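Long-range contacts in alternansucrase (Leuconostoc mesenteroides, PDB 6HVG), which is a multidomain enzyme of glycoside hydrolase family 70, built round a TIM-barrel-type domain, with a bound calcium ion and choline-binding-type repeats: residues Q380-Q385 and G1293-A1298; Y703-G708 and M864-S869; T729-I734 and I743-F748. All coordinates share one frame; numbering follows the deposited sequence.

Interaction 1: residues Q380-Q385 and G1293-A1298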
loop_
_atom_site.group_PDB
_atom_site.type_symbol
_atom_site.label_atom_id
_atom_site.label_comp_id
_atom_site.label_asym_id
_atom_site.label_seq_id
_atom_site.Cartn_x
_atom_site.Cartn_y
_atom_site.Cartn_z
ATOM N N GLN A 380 17.196 -43.528 2.572
ATOM C CA GLN A 380 18.625 -43.167 2.602
ATOM C C GLN A 380 19.318 -43.704 3.875
ATOM O O GLN A 380 19.106 -43.190 4.951
ATOM C CB GLN A 380 18.780 -41.631 2.504
ATOM C CG GLN A 380 20.217 -41.097 2.486
ATOM C CD GLN A 380 21.025 -41.581 1.292
ATOM O OE1 GLN A 380 20.623 -41.394 0.132
ATOM N NE2 GLN A 380 22.184 -42.204 1.559
ATOM N N GLY A 381 20.122 -44.749 3.730
ATOM C CA GLY A 381 20.839 -45.375 4.860
ATOM C C GLY A 381 22.070 -44.552 5.176
ATOM O O GLY A 381 22.454 -43.670 4.383
ATOM N N LEU A 382 22.713 -44.827 6.307
ATOM C CA LEU A 382 23.894 -44.037 6.659
ATOM C C LEU A 382 24.999 -44.338 5.639
ATOM O O LEU A 382 25.311 -45.498 5.401
ATOM C CB LEU A 382 24.352 -44.320 8.087
ATOM C CG LEU A 382 25.370 -43.339 8.666
ATOM C CD1 LEU A 382 24.805 -41.914 8.726
ATOM C CD2 LEU A 382 25.758 -43.785 10.071
ATOM N N VAL A 383 25.538 -43.301 5.014
ATOM C CA VAL A 383 26.626 -43.469 4.073
ATOM C C VAL A 383 27.713 -42.446 4.323
ATOM O O VAL A 383 27.460 -41.342 4.755
ATOM C CB VAL A 383 26.204 -43.391 2.591
ATOM C CG1 VAL A 383 25.273 -44.531 2.243
ATOM C CG2 VAL A 383 25.610 -42.047 2.246
ATOM N N SER A 384 28.935 -42.845 4.037
ATOM C CA SER A 384 30.082 -41.970 4.115
ATOM C C SER A 384 30.262 -41.250 2.789
ATOM O O SER A 384 30.111 -41.842 1.722
ATOM C CB SER A 384 31.320 -42.798 4.411
ATOM O OG SER A 384 32.410 -41.969 4.762
ATOM N N GLN A 385 30.570 -39.970 2.851
ATOM C CA GLN A 385 30.671 -39.185 1.649
ATOM C C GLN A 385 32.098 -38.984 1.187
ATOM O O GLN A 385 32.317 -38.671 0.007
ATOM C CB GLN A 385 29.979 -37.840 1.875
ATOM C CG GLN A 385 28.462 -37.972 1.990
ATOM C CD GLN A 385 27.739 -36.658 1.914
ATOM O OE1 GLN A 385 27.196 -36.301 0.879
ATOM N NE2 GLN A 385 27.742 -35.928 3.027
ATOM N N GLY A 1293 22.386 -39.730 6.519
ATOM C CA GLY A 1293 21.319 -40.670 6.337
ATOM C C GLY A 1293 20.714 -41.071 7.643
ATOM O O GLY A 1293 21.150 -40.618 8.727
ATOM N N PHE A 1294 19.723 -41.948 7.545
ATOM C CA PHE A 1294 19.046 -42.495 8.683
ATOM C C PHE A 1294 19.694 -43.836 9.050
ATOM O O PHE A 1294 19.848 -44.697 8.205
ATOM C CB PHE A 1294 17.586 -42.754 8.329
ATOM C CG PHE A 1294 16.831 -41.545 7.918
ATOM C CD1 PHE A 1294 16.907 -41.087 6.637
ATOM C CD2 PHE A 1294 15.983 -40.873 8.812
ATOM C CE1 PHE A 1294 16.187 -39.964 6.248
ATOM C CE2 PHE A 1294 15.264 -39.753 8.423
ATOM C CZ PHE A 1294 15.375 -39.298 7.142
ATOM N N ILE A 1295 20.023 -44.018 10.324
ATOM C CA ILE A 1295 20.583 -45.280 10.791
ATOM C C ILE A 1295 19.828 -45.731 12.028
ATOM O O ILE A 1295 19.669 -44.975 12.953
ATOM C CB ILE A 1295 22.079 -45.148 11.105
ATOM C CG1 ILE A 1295 22.678 -46.549 11.364
ATOM C CG2 ILE A 1295 22.315 -44.141 12.233
ATOM C CD1 ILE A 1295 24.179 -46.563 11.561
ATOM N N SER A 1296 19.376 -46.972 12.040
ATOM C CA SER A 1296 18.711 -47.557 13.198
ATOM C C SER A 1296 19.737 -48.096 14.166
ATOM O O SER A 1296 20.823 -48.530 13.777
ATOM C CB SER A 1296 17.805 -48.722 12.780
ATOM O OG SER A 1296 16.484 -48.306 12.495
ATOM N N ASP A 1297 19.366 -48.086 15.446
ATOM C CA ASP A 1297 20.078 -48.849 16.482
ATOM C C ASP A 1297 19.059 -49.477 17.475
ATOM O O ASP A 1297 17.845 -49.372 17.285
ATOM C CB ASP A 1297 21.181 -48.001 17.131
ATOM C CG ASP A 1297 20.656 -46.967 18.122
ATOM O OD1 ASP A 1297 19.518 -47.111 18.641
ATOM O OD2 ASP A 1297 21.401 -45.991 18.429
ATOM N N ALA A 1298 19.548 -50.153 18.495
ATOM C CA ALA A 1298 18.669 -50.850 19.405
ATOM C C ALA A 1298 17.689 -49.900 20.067
ATOM O O ALA A 1298 16.542 -50.268 20.295
ATOM C CB ALA A 1298 19.482 -51.595 20.446
#
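Gln-380 and Phe-1294 join the two backbones: Phe-1294 N donates to Gln-380 O at 2.9 Å with a nearly straight N-H...O angle of 167°. Next to it Gly-381 CA makes a CA-H...O contact with Phe-1294 O at 3.6 Å. Gly-1293 lies at the centre, its CA 3.6 Å from Gln-380 O, and its backbone angles are of the kind that calls for glycine. The chain turns a corner here. Before the corner, strand 1291-1292 pairs antiparallel with 383-384, and Val-383 bonds to Thr-1292 through the backbone; after it, strand 1294-1296 leaves to pair antiparallel with 1301-1304. Two pieces of chain some 900 residues apart are thus brought side by side, consistent with the U-shaped course of family 70 enzymes, in which the chain returns along its own path and outer domains are assembled from two discontinuous pieces. Leu-382 and Ile-1295 supply the apolar part. They cross obliquely: Leu-382 CG, anti to the backbone N (chi1 -167°), carries CD2 to within 3.5 Å of Ile-1295 CD1, while the other methyl of the leucine, CD1, rests near Gly-1293 O at 3.9 Å. The Phe-1294 ring turns an edge to the bonded carbonyl: Gln-380 O lies in the ring plane, 3.5 Å from CD1. Phe-378 stacks on this ring and Tyr-1303 meets it at a steep tilt. Gln-380 passes its CG over Gly-1293 CA, then bends at chi2 (62°) so that NE2 returns to Gly-381 O at 3.2 Å, in the plane of that carbonyl; its OE1 accepts from Gln-474 N and Lys-447 NZ.

Interaction 2: residues Y703-G708 and M864-S869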
loop_
_atom_site.group_PDB
_atom_site.type_symbol
_atom_site.label_atom_id
_atom_site.label_comp_id
_atom_site.label_asym_id
_atom_site.label_seq_id
_atom_site.Cartn_x
_atom_site.Cartn_y
_atom_site.Cartn_z
ATOM N N TYR A 703 -22.955 19.625 6.056
ATOM C CA TYR A 703 -21.967 18.937 6.893
ATOM C C TYR A 703 -20.768 19.799 7.301
ATOM O O TYR A 703 -20.154 19.532 8.335
ATOM C CB TYR A 703 -21.504 17.624 6.245
ATOM C CG TYR A 703 -22.570 16.546 6.321
ATOM C CD1 TYR A 703 -22.823 15.884 7.513
ATOM C CD2 TYR A 703 -23.342 16.208 5.206
ATOM C CE1 TYR A 703 -23.799 14.913 7.596
ATOM C CE2 TYR A 703 -24.327 15.248 5.282
ATOM C CZ TYR A 703 -24.547 14.609 6.481
ATOM O OH TYR A 703 -25.514 13.659 6.557
ATOM N N PHE A 704 -20.452 20.822 6.511
ATOM C CA PHE A 704 -19.375 21.747 6.863
ATOM C C PHE A 704 -19.638 22.484 8.178
ATOM O O PHE A 704 -18.687 22.853 8.879
ATOM C CB PHE A 704 -19.157 22.780 5.766
ATOM C CG PHE A 704 -18.374 22.274 4.588
ATOM C CD1 PHE A 704 -17.022 22.165 4.648
ATOM C CD2 PHE A 704 -19.008 21.956 3.406
ATOM C CE1 PHE A 704 -16.299 21.735 3.548
ATOM C CE2 PHE A 704 -18.296 21.530 2.299
ATOM C CZ PHE A 704 -16.938 21.410 2.372
ATOM N N LEU A 705 -20.906 22.696 8.504
ATOM C CA LEU A 705 -21.278 23.467 9.684
ATOM C C LEU A 705 -20.967 22.748 10.999
ATOM O O LEU A 705 -20.565 23.408 11.962
ATOM C CB LEU A 705 -22.771 23.834 9.637
ATOM C CG LEU A 705 -23.265 24.643 8.430
ATOM C CD1 LEU A 705 -24.743 24.971 8.546
ATOM C CD2 LEU A 705 -22.484 25.935 8.270
ATOM N N ASP A 706 -21.175 21.423 11.043
ATOM C CA ASP A 706 -21.020 20.615 12.252
ATOM C C ASP A 706 -21.910 21.218 13.339
ATOM O O ASP A 706 -21.424 21.700 14.360
ATOM C CB ASP A 706 -19.538 20.545 12.651
ATOM C CG ASP A 706 -19.283 19.693 13.897
ATOM O OD1 ASP A 706 -19.996 18.694 14.105
ATOM O OD2 ASP A 706 -18.346 20.010 14.670
ATOM N N THR A 707 -23.221 21.230 13.091
ATOM C CA THR A 707 -24.168 21.860 14.021
ATOM C C THR A 707 -24.201 21.189 15.379
ATOM O O THR A 707 -24.498 21.822 16.390
ATOM C CB THR A 707 -25.589 21.918 13.433
ATOM O OG1 THR A 707 -25.993 20.609 13.023
ATOM C CG2 THR A 707 -25.620 22.828 12.213
ATOM N N GLY A 708 -23.862 19.904 15.402
ATOM C CA GLY A 708 -23.694 19.173 16.647
ATOM C C GLY A 708 -22.785 19.868 17.640
ATOM O O GLY A 708 -22.825 19.573 18.823
ATOM N N MET A 864 -21.089 31.051 8.985
ATOM C CA MET A 864 -21.266 30.030 7.993
ATOM C C MET A 864 -22.652 29.436 8.230
ATOM O O MET A 864 -23.029 29.128 9.371
ATOM C CB MET A 864 -20.167 28.972 8.100
ATOM C CG MET A 864 -20.067 28.061 6.894
ATOM S SD MET A 864 -18.779 26.777 7.036
ATOM C CE MET A 864 -17.324 27.726 6.670
ATOM N N ALA A 865 -23.412 29.310 7.147
ATOM C CA ALA A 865 -24.782 28.811 7.185
ATOM C C ALA A 865 -25.067 28.102 5.870
ATOM O O ALA A 865 -24.275 28.172 4.935
ATOM C CB ALA A 865 -25.763 29.951 7.385
ATOM N N THR A 866 -26.178 27.386 5.821
ATOM C CA THR A 866 -26.603 26.696 4.608
ATOM C C THR A 866 -28.099 26.747 4.509
ATOM O O THR A 866 -28.797 26.739 5.533
ATOM C CB THR A 866 -26.196 25.195 4.561
ATOM O OG1 THR A 866 -26.683 24.507 5.718
ATOM C CG2 THR A 866 -24.670 25.005 4.452
ATOM N N ASP A 867 -28.588 26.798 3.277
ATOM C CA ASP A 867 -30.007 26.702 3.042
ATOM C C ASP A 867 -30.380 25.232 3.160
ATOM O O ASP A 867 -30.785 24.609 2.191
ATOM C CB ASP A 867 -30.354 27.257 1.668
ATOM C CG ASP A 867 -31.849 27.294 1.416
ATOM O OD1 ASP A 867 -32.636 27.415 2.391
ATOM O OD2 ASP A 867 -32.222 27.146 0.237
ATOM N N SER A 868 -30.209 24.684 4.363
ATOM C CA SER A 868 -30.354 23.262 4.604
ATOM C C SER A 868 -30.346 22.972 6.100
ATOM O O SER A 868 -29.767 23.716 6.888
ATOM C CB SER A 868 -29.209 22.512 3.932
ATOM O OG SER A 868 -29.259 21.145 4.264
ATOM N N SER A 869 -31.003 21.887 6.490
ATOM C CA SER A 869 -31.140 21.510 7.894
ATOM C C SER A 869 -30.613 20.106 8.192
ATOM O O SER A 869 -30.649 19.672 9.344
ATOM C CB SER A 869 -32.620 21.583 8.278
ATOM O OG SER A 869 -32.816 21.346 9.662
#
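Van der Waals packing of Leu-705 on the strand residues Met-864 and Thr-866 makes up most of this contact. The leucine arrives fork first. Its CD2 lies 3.5 Å from Met-864 CG, the leucine lying aslant the methionine, and also approaches the methionine CB and SD. Its other methyl, CD1, meets Thr-866 tip to tip, with OG1 of the threonine at 3.5 Å and CG2 a little farther off. With CG placed opposite the carbonyl carbon at chi1 -58°, the leucine carries both methyls nearer the strand than its CB direction alone would suggest. Phe-704 adds a lighter touch through CB, 4.2 Å from Met-864 SD; its ring leads away to Gln-686 and Ser-690 of helix 681-692 and to Leu-881. Carbon-to-backbone contacts fill in between, Leu-705 CD2 lying 3.4 Å from Met-864 O and 3.7 Å from Ala-865 N. The strand, 862-866, belongs to an antiparallel beta-sheet in which it runs between 735-736 and 881-885, as in the beta-domain that accompanies the barrel in related glycoside hydrolases. Segment 703-708 comes from the long connection between helix 681-692 and strand 735-736, so the contact seats this loop on the sheet. Polar interactions stay within each segment or turn outward. Past the strand end, Asp-867 is the centre of an inverse gamma turn, and Thr-866 OG1 makes a weak hydrogen bond of 3.4 Å to Ser-868 O, which may orient the hydroxyl that Leu-705 touches. The Asp-867 carboxylate accepts from Thr-878 N through OD2. On the loop, Asp-706 directs its carboxylate elsewhere, OD1 forming a salt bridge with Arg-724 and OD2 accepting from Thr-729 N.

Interaction 3: residues T729-I734 and I743-F748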
loop_
_atom_site.group_PDB
_atom_site.type_symbol
_atom_site.label_atom_id
_atom_site.label_comp_id
_atom_site.label_asym_id
_atom_site.label_seq_id
_atom_site.Cartn_x
_atom_site.Cartn_y
_atom_site.Cartn_z
ATOM N N THR A 729 -15.757 18.910 13.386
ATOM C CA THR A 729 -14.715 19.620 12.679
ATOM C C THR A 729 -13.924 20.328 13.770
ATOM O O THR A 729 -14.469 20.656 14.834
ATOM C CB THR A 729 -15.292 20.602 11.636
ATOM O OG1 THR A 729 -14.294 20.892 10.665
ATOM C CG2 THR A 729 -15.762 21.929 12.287
ATOM N N LEU A 730 -12.647 20.557 13.504
ATOM C CA LEU A 730 -11.717 21.097 14.508
ATOM C C LEU A 730 -12.055 22.503 14.982
ATOM O O LEU A 730 -11.874 22.826 16.158
ATOM C CB LEU A 730 -10.324 21.097 13.919
ATOM C CG LEU A 730 -9.216 21.722 14.751
ATOM C CD1 LEU A 730 -8.981 20.911 16.008
ATOM C CD2 LEU A 730 -7.930 21.837 13.941
ATOM N N VAL A 731 -12.548 23.338 14.056
ATOM C CA VAL A 731 -12.902 24.725 14.357
ATOM C C VAL A 731 -14.322 25.007 13.880
ATOM O O VAL A 731 -14.600 24.934 12.678
ATOM C CB VAL A 731 -11.927 25.698 13.669
ATOM C CG1 VAL A 731 -12.356 27.155 13.860
ATOM C CG2 VAL A 731 -10.515 25.498 14.175
ATOM N N ASN A 732 -15.218 25.349 14.799
ATOM C CA ASN A 732 -16.562 25.714 14.373
ATOM C C ASN A 732 -16.561 27.107 13.757
ATOM O O ASN A 732 -15.929 28.034 14.272
ATOM C CB ASN A 732 -17.594 25.649 15.498
ATOM C CG ASN A 732 -19.021 25.514 14.954
ATOM O OD1 ASN A 732 -19.710 26.512 14.711
ATOM N ND2 ASN A 732 -19.447 24.296 14.719
ATOM N N ARG A 733 -17.286 27.242 12.652
ATOM C CA ARG A 733 -17.324 28.475 11.908
ATOM C C ARG A 733 -18.747 28.968 11.643
ATOM O O ARG A 733 -18.960 29.874 10.837
ATOM C CB ARG A 733 -16.574 28.265 10.601
ATOM C CG ARG A 733 -15.080 28.107 10.802
ATOM C CD ARG A 733 -14.349 27.940 9.491
ATOM N NE ARG A 733 -12.911 27.827 9.688
ATOM C CZ ARG A 733 -12.254 26.682 9.887
ATOM N NH1 ARG A 733 -12.877 25.520 9.923
ATOM N NH2 ARG A 733 -10.945 26.710 10.068
ATOM N N ILE A 734 -19.721 28.417 12.361
ATOM C CA ILE A 734 -21.114 28.844 12.216
ATOM C C ILE A 734 -21.257 30.282 12.665
ATOM O O ILE A 734 -21.851 31.093 11.956
ATOM C CB ILE A 734 -22.062 27.952 13.034
ATOM C CG1 ILE A 734 -22.139 26.554 12.394
ATOM C CG2 ILE A 734 -23.444 28.581 13.146
ATOM C CD1 ILE A 734 -22.843 25.502 13.233
ATOM N N ILE A 743 -7.730 25.114 18.322
ATOM C CA ILE A 743 -6.409 24.520 18.065
ATOM C C ILE A 743 -5.796 25.084 16.795
ATOM O O ILE A 743 -6.391 24.959 15.716
ATOM C CB ILE A 743 -6.477 22.994 17.951
ATOM C CG1 ILE A 743 -7.001 22.406 19.273
ATOM C CG2 ILE A 743 -5.105 22.433 17.583
ATOM C CD1 ILE A 743 -7.025 20.899 19.339
ATOM N N PRO A 744 -4.602 25.688 16.901
ATOM C CA PRO A 744 -4.008 26.265 15.699
ATOM C C PRO A 744 -3.659 25.199 14.692
ATOM O O PRO A 744 -3.209 24.118 15.085
ATOM C CB PRO A 744 -2.755 26.968 16.215
ATOM C CG PRO A 744 -2.454 26.307 17.500
ATOM C CD PRO A 744 -3.745 25.836 18.078
ATOM N N ASN A 745 -3.844 25.512 13.409
ATOM C CA ASN A 745 -3.739 24.505 12.362
ATOM C C ASN A 745 -3.473 25.038 10.955
ATOM O O ASN A 745 -3.777 26.178 10.659
ATOM C CB ASN A 745 -5.036 23.720 12.315
ATOM C CG ASN A 745 -6.186 24.532 11.756
ATOM O OD1 ASN A 745 -6.523 24.446 10.578
ATOM N ND2 ASN A 745 -6.780 25.341 12.602
ATOM N N TYR A 746 -2.930 24.178 10.094
ATOM C CA TYR A 746 -2.901 24.430 8.647
ATOM C C TYR A 746 -3.896 23.525 7.956
ATOM O O TYR A 746 -4.253 22.492 8.490
ATOM C CB TYR A 746 -1.507 24.240 8.062
ATOM C CG TYR A 746 -1.039 22.820 7.853
ATOM C CD1 TYR A 746 -0.520 22.066 8.896
ATOM C CD2 TYR A 746 -1.083 22.240 6.596
ATOM C CE1 TYR A 746 -0.078 20.757 8.697
ATOM C CE2 TYR A 746 -0.642 20.946 6.378
ATOM C CZ TYR A 746 -0.127 20.206 7.429
ATOM O OH TYR A 746 0.323 18.914 7.206
ATOM N N SER A 747 -4.383 23.932 6.791
ATOM C CA SER A 747 -5.399 23.149 6.074
ATOM C C SER A 747 -5.170 23.219 4.600
ATOM O O SER A 747 -4.608 24.191 4.110
ATOM C CB SER A 747 -6.826 23.647 6.406
ATOM O OG SER A 747 -6.955 25.043 6.250
ATOM N N PHE A 748 -5.625 22.198 3.887
ATOM C CA PHE A 748 -5.435 22.149 2.443
ATOM C C PHE A 748 -6.546 21.402 1.753
ATOM O O PHE A 748 -7.294 20.691 2.384
ATOM C CB PHE A 748 -4.096 21.492 2.107
ATOM C CG PHE A 748 -3.929 20.122 2.692
ATOM C CD1 PHE A 748 -3.369 19.947 3.954
ATOM C CD2 PHE A 748 -4.311 19.008 1.983
ATOM C CE1 PHE A 748 -3.211 18.696 4.507
ATOM C CE2 PHE A 748 -4.150 17.747 2.524
ATOM C CZ PHE A 748 -3.604 17.592 3.788
#
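Leu-730, the first residue of 729-734 to touch the other segment, wedges its two methyls against Ile-743 and Asn-745. Its CG lies anti to the backbone N (chi1 175°), which spreads the methyls over both partners. CD1 lies 3.8 Å from Ile-743 CB, the leucine roughly square to the isoleucine, and CD2 lies 3.8 Å from Asn-745 CB, leucine and asparagine running antiparallel alongside one another. Val-731 follows with a looser touch, its CG2 4.1 Å from Asn-745 ND2. That amide is fixed by several bonds: ND2 donates to Ile-743 O at 3.2 Å within the segment and also to Asp-819 O, while OD1 bonds to Thr-820 OG1. At Asn-732 the loop makes an Asx turn, OD1 accepting from Ile-734 N at 3.0 Å with the donor above the carbonyl plane. Arg-733 lays one guanidinium face against Val-731 CB and donates from NE to Lys-818 O. Leu-730 and Val-731 thus pack beside strand 745-747, which runs in the eight-stranded parallel sheet of the TIM-type barrel between 678-679 and 821-825, while Thr-682 OG1, near the start of helix 681-692, accepts from Leu-730 N.

Interaction 1 lies far from the others, about 76 Å between centres from interaction 3 and 83 Å from interaction 2, on the opposite side of the chain's centre. It is partly buried and combines a backbone hydrogen bond with apolar packing between two parts of the chain some 900 residues apart, whereas the other two meet by side-chain packing without a hydrogen bond between their segments. Interaction 2 is a buried contact on the beta-sheet and interaction 3 a partly buried one beside the barrel. Both use the connection between helix 681-692 and strand 735-736, and their centres are 15 Å apart. They touch directly: Met-864 N lies 3.1 Å from Ile-734 O, probably a hydrogen bond, so the same loop bridges sheet and barrel.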